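Local atomic coordinates of YghZ aldo-keto reductase (Escherichia coli, PDB entry 3N6Q), a protein that probably reduces aldehydes and other carbonyl compounds with a nicotinamide cofactor, as a TIM-barrel member of the aldo-keto reductase family. Residues 265-268 against 269-272; 194-198 against 199-203. One frame throughout, in Å; residues are numbered along the deposited sequence. Where two conformers were deposited one is given.

Contact 1 of 2, residues 265-268 against 269-272; sequences NSLR and LLNE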
ATOM      1  N   ASN B 265      -3.810  46.361 -35.100  1.00 26.05           N
ATOM      2  CA  ASN B 265      -5.107  46.902 -35.496  1.00 26.30           C
ATOM      3  C   ASN B 265      -6.250  46.004 -34.982  1.00 25.61           C
ATOM      4  O   ASN B 265      -7.283  46.495 -34.456  1.00 26.20           O
ATOM      5  CB  ASN B 265      -5.221  47.030 -37.014  1.00 26.29           C
ATOM      6  CG  ASN B 265      -6.362  47.951 -37.424  1.00 30.57           C
ATOM      7  OD1 ASN B 265      -6.345  49.147 -37.112  1.00 37.79           O
ATOM      8  ND2 ASN B 265      -7.351  47.400 -38.105  1.00 30.34           N
ATOM      9  N   SER B 266      -6.115  44.702 -35.203  1.00 25.67           N
ATOM     10  CA  SER B 266      -7.119  43.788 -34.689  1.00 25.61           C
ATOM     11  C   SER B 266      -7.166  43.750 -33.177  1.00 25.68           C
ATOM     12  O   SER B 266      -8.238  43.637 -32.618  1.00 24.07           O
ATOM     13  CB  SER B 266      -6.950  42.387 -35.249  1.00 26.64           C
ATOM     14  OG  SER B 266      -7.467  42.350 -36.574  1.00 32.16           O
ATOM     15  N   LEU B 267      -6.024  43.796 -32.489  1.00 22.65           N
ATOM     16  CA  LEU B 267      -6.089  43.849 -31.016  1.00 23.57           C
ATOM     17  C   LEU B 267      -6.788  45.117 -30.492  1.00 22.94           C
ATOM     18  O   LEU B 267      -7.504  45.060 -29.472  1.00 18.98           O
ATOM     19  CB  LEU B 267      -4.708  43.738 -30.365  1.00 24.33           C
ATOM     20  CG  LEU B 267      -4.039  42.383 -30.577  1.00 23.94           C
ATOM     21  CD1 LEU B 267      -2.552  42.576 -30.283  1.00 24.22           C
ATOM     22  CD2 LEU B 267      -4.694  41.364 -29.585  1.00 25.05           C
ATOM     23  N   ARG B 268      -6.559  46.242 -31.188  1.00 21.82           N
ATOM     24  CA  ARG B 268      -7.254  47.480 -30.897  0.50 21.62           C
ATOM     25  C   ARG B 268      -8.773  47.312 -31.055  1.00 20.06           C
ATOM     26  O   ARG B 268      -9.513  47.747 -30.209  1.00 19.51           O
ATOM     27  CB  ARG B 268      -6.714  48.646 -31.749  0.50 23.19           C
ATOM     28  CG  ARG B 268      -5.269  49.103 -31.394  0.50 28.06           C
ATOM     29  CD  ARG B 268      -4.718  50.263 -32.283  0.50 32.46           C
ATOM     30  NE  ARG B 268      -3.680  49.864 -33.249  0.50 34.64           N
ATOM     31  CZ  ARG B 268      -3.755  50.086 -34.561  0.50 32.24           C
ATOM     32  NH1 ARG B 268      -4.832  50.675 -35.068  0.50 28.21           N
ATOM     33  NH2 ARG B 268      -2.774  49.687 -35.378  0.50 33.45           N
ATOM     34  N   LEU B 269      -9.214  46.661 -32.108  1.00 19.83           N
ATOM     35  CA  LEU B 269     -10.661  46.492 -32.333  1.00 20.52           C
ATOM     36  C   LEU B 269     -11.258  45.495 -31.319  1.00 21.00           C
ATOM     37  O   LEU B 269     -12.363  45.691 -30.787  1.00 20.74           O
ATOM     38  CB  LEU B 269     -10.898  45.986 -33.748  1.00 20.81           C
ATOM     39  CG  LEU B 269     -10.690  47.042 -34.848  1.00 22.78           C
ATOM     40  CD1 LEU B 269     -10.594  46.310 -36.228  1.00 28.83           C
ATOM     41  CD2 LEU B 269     -11.855  48.032 -34.802  1.00 24.30           C
ATOM     42  N   LEU B 270     -10.483  44.477 -30.968  1.00 18.72           N
ATOM     43  CA  LEU B 270     -10.925  43.619 -29.857  1.00 17.16           C
ATOM     44  C   LEU B 270     -11.060  44.376 -28.527  1.00 16.58           C
ATOM     45  O   LEU B 270     -12.047  44.143 -27.776  1.00 16.96           O
ATOM     46  CB  LEU B 270     -10.013  42.391 -29.714  1.00 16.40           C
ATOM     47  CG  LEU B 270     -10.147  41.370 -30.856  1.00 19.47           C
ATOM     48  CD1 LEU B 270      -8.882  40.458 -30.783  1.00 22.40           C
ATOM     49  CD2 LEU B 270     -11.450  40.568 -30.633  1.00 21.71           C
ATOM     50  N   ASN B 271     -10.149  45.306 -28.246  1.00 16.50           N
ATOM     51  CA  ASN B 271     -10.206  46.079 -26.998  1.00 18.66           C
ATOM     52  C   ASN B 271     -11.436  47.002 -27.013  1.00 21.81           C
ATOM     53  O   ASN B 271     -12.074  47.247 -25.951  1.00 19.79           O
ATOM     54  CB  ASN B 271      -8.930  46.937 -26.851  1.00 19.87           C
ATOM     55  CG  ASN B 271      -8.891  47.691 -25.544  1.00 26.66           C
ATOM     56  OD1 ASN B 271      -9.091  47.112 -24.476  1.00 27.70           O
ATOM     57  ND2 ASN B 271      -8.691  49.013 -25.622  1.00 27.24           N
ATOM     58  N   GLU B 272     -11.730  47.538 -28.211  1.00 21.73           N
ATOM     59  CA  GLU B 272     -12.970  48.310 -28.385  1.00 23.13           C
ATOM     60  C   GLU B 272     -14.232  47.494 -28.093  1.00 22.95           C
ATOM     61  O   GLU B 272     -15.155  48.012 -27.402  1.00 21.40           O
ATOM     62  CB  GLU B 272     -13.018  49.037 -29.730  1.00 22.67           C
ATOM     63  CG  GLU B 272     -12.013  50.136 -29.780  1.00 21.96           C
ATOM     64  CD  GLU B 272     -11.941  50.862 -31.141  1.00 25.63           C
ATOM     65  OE1 GLU B 272     -12.658  50.491 -32.095  1.00 29.34           O
ATOM     66  OE2 GLU B 272     -11.097  51.757 -31.245  1.00 30.42           O
TER
HETATM   67  O   HOH W   1      -8.728  49.961 -28.270  1.00 35.28           O
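L269 packs on the carbonyl of N265, one helical turn back, with both its backbone N and its side chain. N265 O accepts the backbone hydrogen bond of L269 N at 3.0 Å, and the branch carbon CG of L269 comes within 3.5 Å of the same atom. Beyond it, CD1 of L269 lies 3.9 Å from N265 ND2, where the two side chains slant past one another. The next residue repeats the scheme: L270 N donates to S266 O at 2.9 Å, the straightest of the four i to i+4 bonds (165° at the hydrogen), and CG of L270 packs beside that oxygen. In L270 CG lies opposite the carbonyl carbon (chi1 -70°), which lays the branch back over the preceding turn. Its CD1 then approaches CD2 of L267 at 4.4 Å.

N271 takes the other course. With CG opposite its own backbone N (chi1 -176°), its amide leads away from residues 265-268 and is reached through water. Water 1 donates to R268 O at 3.0 Å and accepts from N271 ND2 at 2.8 Å.

Around them, L270 is packed against I328, H331 and I332 of helix 322-334, S266 OG is hydrogen-bonded to H331 O, and L267 rests on L235 and L337.

The example illustrates an amphipathic helix in a barrel's outer layer: the branches of L269 and L270 lie against the carbonyls of the preceding turn, probably limiting water there, and touch helix 322-334. R268 O, with water 1 and E272 N both donating to it, keeps a polar partner beyond its helical bond, while S266 and L270 face the packed side.

Contact 2 of 2, residues 194-198 against 199-203; sequences PSYNL and LNRWV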
ATOM      1  N   PRO B 194      -4.392  22.458 -20.947  1.00 14.70           N
ATOM      2  CA  PRO B 194      -3.865  22.892 -22.256  1.00 15.91           C
ATOM      3  C   PRO B 194      -3.599  24.389 -22.250  1.00 16.35           C
ATOM      4  O   PRO B 194      -4.165  25.146 -21.448  1.00 16.45           O
ATOM      5  CB  PRO B 194      -5.027  22.557 -23.218  1.00 13.56           C
ATOM      6  CG  PRO B 194      -6.265  22.922 -22.361  1.00 14.22           C
ATOM      7  CD  PRO B 194      -5.876  22.425 -20.925  1.00 16.10           C
ATOM      8  N   SER B 195      -2.767  24.865 -23.160  1.00 17.47           N
ATOM      9  CA  SER B 195      -2.725  26.295 -23.402  1.00 15.87           C
ATOM     10  C   SER B 195      -3.980  26.547 -24.221  1.00 16.39           C
ATOM     11  O   SER B 195      -4.168  25.884 -25.245  1.00 14.58           O
ATOM     12  CB  SER B 195      -1.517  26.649 -24.308  1.00 20.02           C
ATOM     13  OG  SER B 195      -0.315  26.510 -23.553  1.00 21.51           O
ATOM     14  N   TYR B 196      -4.712  27.606 -23.878  1.00 15.32           N
ATOM     15  CA  TYR B 196      -6.051  27.844 -24.494  1.00 15.06           C
ATOM     16  C   TYR B 196      -6.449  29.284 -24.231  1.00 17.63           C
ATOM     17  O   TYR B 196      -6.414  29.745 -23.095  1.00 17.50           O
ATOM     18  CB  TYR B 196      -7.066  26.904 -23.827  1.00 16.94           C
ATOM     19  CG  TYR B 196      -8.430  26.925 -24.499  1.00 14.51           C
ATOM     20  CD1 TYR B 196      -8.578  27.402 -25.802  1.00 17.54           C
ATOM     21  CD2 TYR B 196      -9.561  26.560 -23.785  1.00 19.79           C
ATOM     22  CE1 TYR B 196      -9.849  27.357 -26.445  1.00 21.00           C
ATOM     23  CE2 TYR B 196     -10.830  26.592 -24.388  1.00 22.41           C
ATOM     24  CZ  TYR B 196     -10.951  26.952 -25.709  1.00 21.96           C
ATOM     25  OH  TYR B 196     -12.221  26.944 -26.307  1.00 24.21           O
ATOM     26  N   ASN B 197      -6.695  30.051 -25.295  1.00 18.48           N
ATOM     27  CA  ASN B 197      -7.135  31.422 -25.128  1.00 20.67           C
ATOM     28  C   ASN B 197      -7.781  31.871 -26.445  1.00 21.88           C
ATOM     29  O   ASN B 197      -7.887  31.098 -27.421  1.00 19.38           O
ATOM     30  CB  ASN B 197      -5.939  32.353 -24.773  1.00 18.12           C
ATOM     31  CG  ASN B 197      -4.747  32.221 -25.749  1.00 22.63           C
ATOM     32  OD1 ASN B 197      -4.842  32.570 -26.919  1.00 22.64           O
ATOM     33  ND2 ASN B 197      -3.592  31.772 -25.228  1.00 21.47           N
ATOM     34  N   LEU B 198      -8.088  33.156 -26.519  1.00 23.55           N
ATOM     35  CA  LEU B 198      -8.814  33.635 -27.685  1.00 24.08           C
ATOM     36  C   LEU B 198      -8.022  33.443 -28.972  1.00 24.57           C
ATOM     37  O   LEU B 198      -8.610  33.209 -30.023  1.00 25.43           O
ATOM     38  CB  LEU B 198      -9.148  35.119 -27.509  1.00 25.04           C
ATOM     39  CG  LEU B 198     -10.544  35.482 -27.041  1.00 25.89           C
ATOM     40  CD1 LEU B 198     -10.558  37.008 -26.981  1.00 23.67           C
ATOM     41  CD2 LEU B 198     -11.591  35.029 -28.044  1.00 27.10           C
ATOM     42  N   LEU B 199      -6.694  33.492 -28.877  1.00 23.62           N
ATOM     43  CA  LEU B 199      -5.819  33.470 -30.034  1.00 24.24           C
ATOM     44  C   LEU B 199      -5.298  32.075 -30.307  1.00 26.73           C
ATOM     45  O   LEU B 199      -4.592  31.872 -31.273  1.00 29.01           O
ATOM     46  CB  LEU B 199      -4.608  34.401 -29.829  1.00 24.98           C
ATOM     47  CG  LEU B 199      -5.069  35.801 -29.404  1.00 26.63           C
ATOM     48  CD1 LEU B 199      -3.855  36.687 -29.401  1.00 26.40           C
ATOM     49  CD2 LEU B 199      -6.115  36.311 -30.404  1.00 28.80           C
ATOM     50  N   ASN B 200      -5.589  31.131 -29.415  1.00 25.48           N
ATOM     51  CA  ASN B 200      -5.003  29.795 -29.550  1.00 24.53           C
ATOM     52  C   ASN B 200      -6.041  28.721 -29.299  1.00 25.11           C
ATOM     53  O   ASN B 200      -6.350  28.382 -28.137  1.00 22.17           O
ATOM     54  CB  ASN B 200      -3.769  29.607 -28.650  1.00 22.82           C
ATOM     55  CG  ASN B 200      -3.151  28.227 -28.829  1.00 26.76           C
ATOM     56  OD1 ASN B 200      -3.659  27.409 -29.602  1.00 26.29           O
ATOM     57  ND2 ASN B 200      -2.121  27.946 -28.086  1.00 26.19           N
ATOM     58  N   ARG B 201      -6.674  28.267 -30.379  1.00 23.10           N
ATOM     59  CA  ARG B 201      -7.805  27.361 -30.240  1.00 23.96           C
ATOM     60  C   ARG B 201      -7.534  25.953 -30.697  1.00 20.93           C
ATOM     61  O   ARG B 201      -8.456  25.237 -31.007  1.00 21.93           O
ATOM     62  CB  ARG B 201      -9.074  27.901 -30.913  1.00 24.66           C
ATOM     63  CG  ARG B 201      -9.300  29.331 -30.443  1.00 29.85           C
ATOM     64  CD  ARG B 201     -10.685  29.710 -30.564  1.00 27.61           C
ATOM     65  NE  ARG B 201     -10.729  31.138 -30.630  1.00 33.57           N
ATOM     66  CZ  ARG B 201     -11.750  31.784 -31.145  1.00 34.97           C
ATOM     67  NH1 ARG B 201     -12.784  31.063 -31.609  1.00 30.75           N
ATOM     68  NH2 ARG B 201     -11.731  33.121 -31.164  1.00 30.05           N
ATOM     69  N   TRP B 202      -6.301  25.495 -30.498  1.00 19.82           N
ATOM     70  CA  TRP B 202      -5.952  24.116 -30.784  0.50 19.40           C
ATOM     71  C   TRP B 202      -6.875  23.147 -30.068  1.00 18.76           C
ATOM     72  O   TRP B 202      -7.272  22.121 -30.631  1.00 21.87           O
ATOM     73  CB  TRP B 202      -4.444  23.824 -30.505  0.50 18.29           C
ATOM     74  CG  TRP B 202      -4.051  23.419 -29.088  0.50 16.21           C
ATOM     75  CD1 TRP B 202      -3.422  24.221 -28.149  0.50 16.48           C
ATOM     76  CD2 TRP B 202      -4.152  22.107 -28.478  0.50 18.86           C
ATOM     77  NE1 TRP B 202      -3.174  23.501 -27.006  0.50 12.96           N
ATOM     78  CE2 TRP B 202      -3.607  22.209 -27.175  0.50 19.11           C
ATOM     79  CE3 TRP B 202      -4.645  20.864 -28.909  0.50 22.03           C
ATOM     80  CZ2 TRP B 202      -3.566  21.121 -26.281  0.50 15.17           C
ATOM     81  CZ3 TRP B 202      -4.583  19.768 -28.021  0.50 24.70           C
ATOM     82  CH2 TRP B 202      -4.030  19.912 -26.726  0.50 20.74           C
ATOM     83  N   VAL B 203      -7.266  23.459 -28.827  1.00 18.06           N
ATOM     84  CA  VAL B 203      -8.075  22.503 -28.089  1.00 20.39           C
ATOM     85  C   VAL B 203      -9.446  22.290 -28.773  1.00 23.12           C
ATOM     86  O   VAL B 203     -10.021  21.211 -28.731  1.00 23.33           O
ATOM     87  CB  VAL B 203      -8.312  22.869 -26.592  1.00 24.32           C
ATOM     88  CG1 VAL B 203      -7.009  23.183 -25.857  1.00 21.97           C
ATOM     89  CG2 VAL B 203      -9.245  23.932 -26.464  1.00 24.24           C
TER
HETATM   90  O   HOH W   2      -5.997  25.769 -27.449  1.00 19.17           O
HETATM   91  O   HOH W   3      -1.223  22.963 -24.681  1.00 26.39           O
HETATM   92  O   HOH W   4      -1.284  30.966 -26.931  1.00 43.19           O
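Two first torsions set up the touching pairs N197 with L199 and Y196 with V203. In N197, CG stands between the backbone N and the carbonyl carbon (chi1 52°), turning OD1 forward to L199 N, which it accepts at 2.8 Å, in the amide plane and on a lone pair. ND2 of the same amide bonds T223 O, which helps hold it in place. In V203, with chi1 -51°, CG1 is opposite the carbonyl carbon and CG2 is left to face the Y196 ring.

The first bond closes an Asx turn inside the type I beta turn N197 to N200, whose own bond, N200 N to N197 O, spans 3.0 Å. A weak return bond from N197 N to N200 O makes the pair a single antiparallel bridge. R201 then reaches back along L198: its NE gives L198 O a 3.0 Å bond lying nearly in the guanidinium plane, and NH2 adds a weak one while also forming a salt bridge with D329.

Beyond the turn, V203 CG2 sits 3.4 Å from the centroid of the Y196 ring, almost on its normal, a CH-pi contact over the face. N200 O meets the edge of that ring. V203 CG1 presses unusually close to P194 CB, at 3.4 Å. Water 2 ties S195 O, N200 O and V203 N together within this buried turn.

The reversal leads from barrel strand 191-193 into helix 202-205. P194 and Y196 form backbone bonds with F222, just past strand 218-221, while Y196 and L198 lean on W288 of helix 281-289, and V203 on L208 and L209 of helix 208-214.

Contacts 1 and 2 lie on the same side of the chain's centre, their own centres about 26 and 13 Å from it, one in the outer helical layer and the other where a barrel strand hands over to helix. Their centres are about 19 Å apart, and their nearest atoms, about 5 Å apart, do not touch. Helix 322-334 links them: I328 meets L198 and L270, and I332 meets L199, R201 and L270. Helix 281-289 also borders both, M281 facing contact 1 and W288 contact 2. In the aldo-keto reductase fold the active site lies at the C-terminal ends of the barrel strands; contact 2 directly follows one such end, whereas contact 1 is peripheral packing.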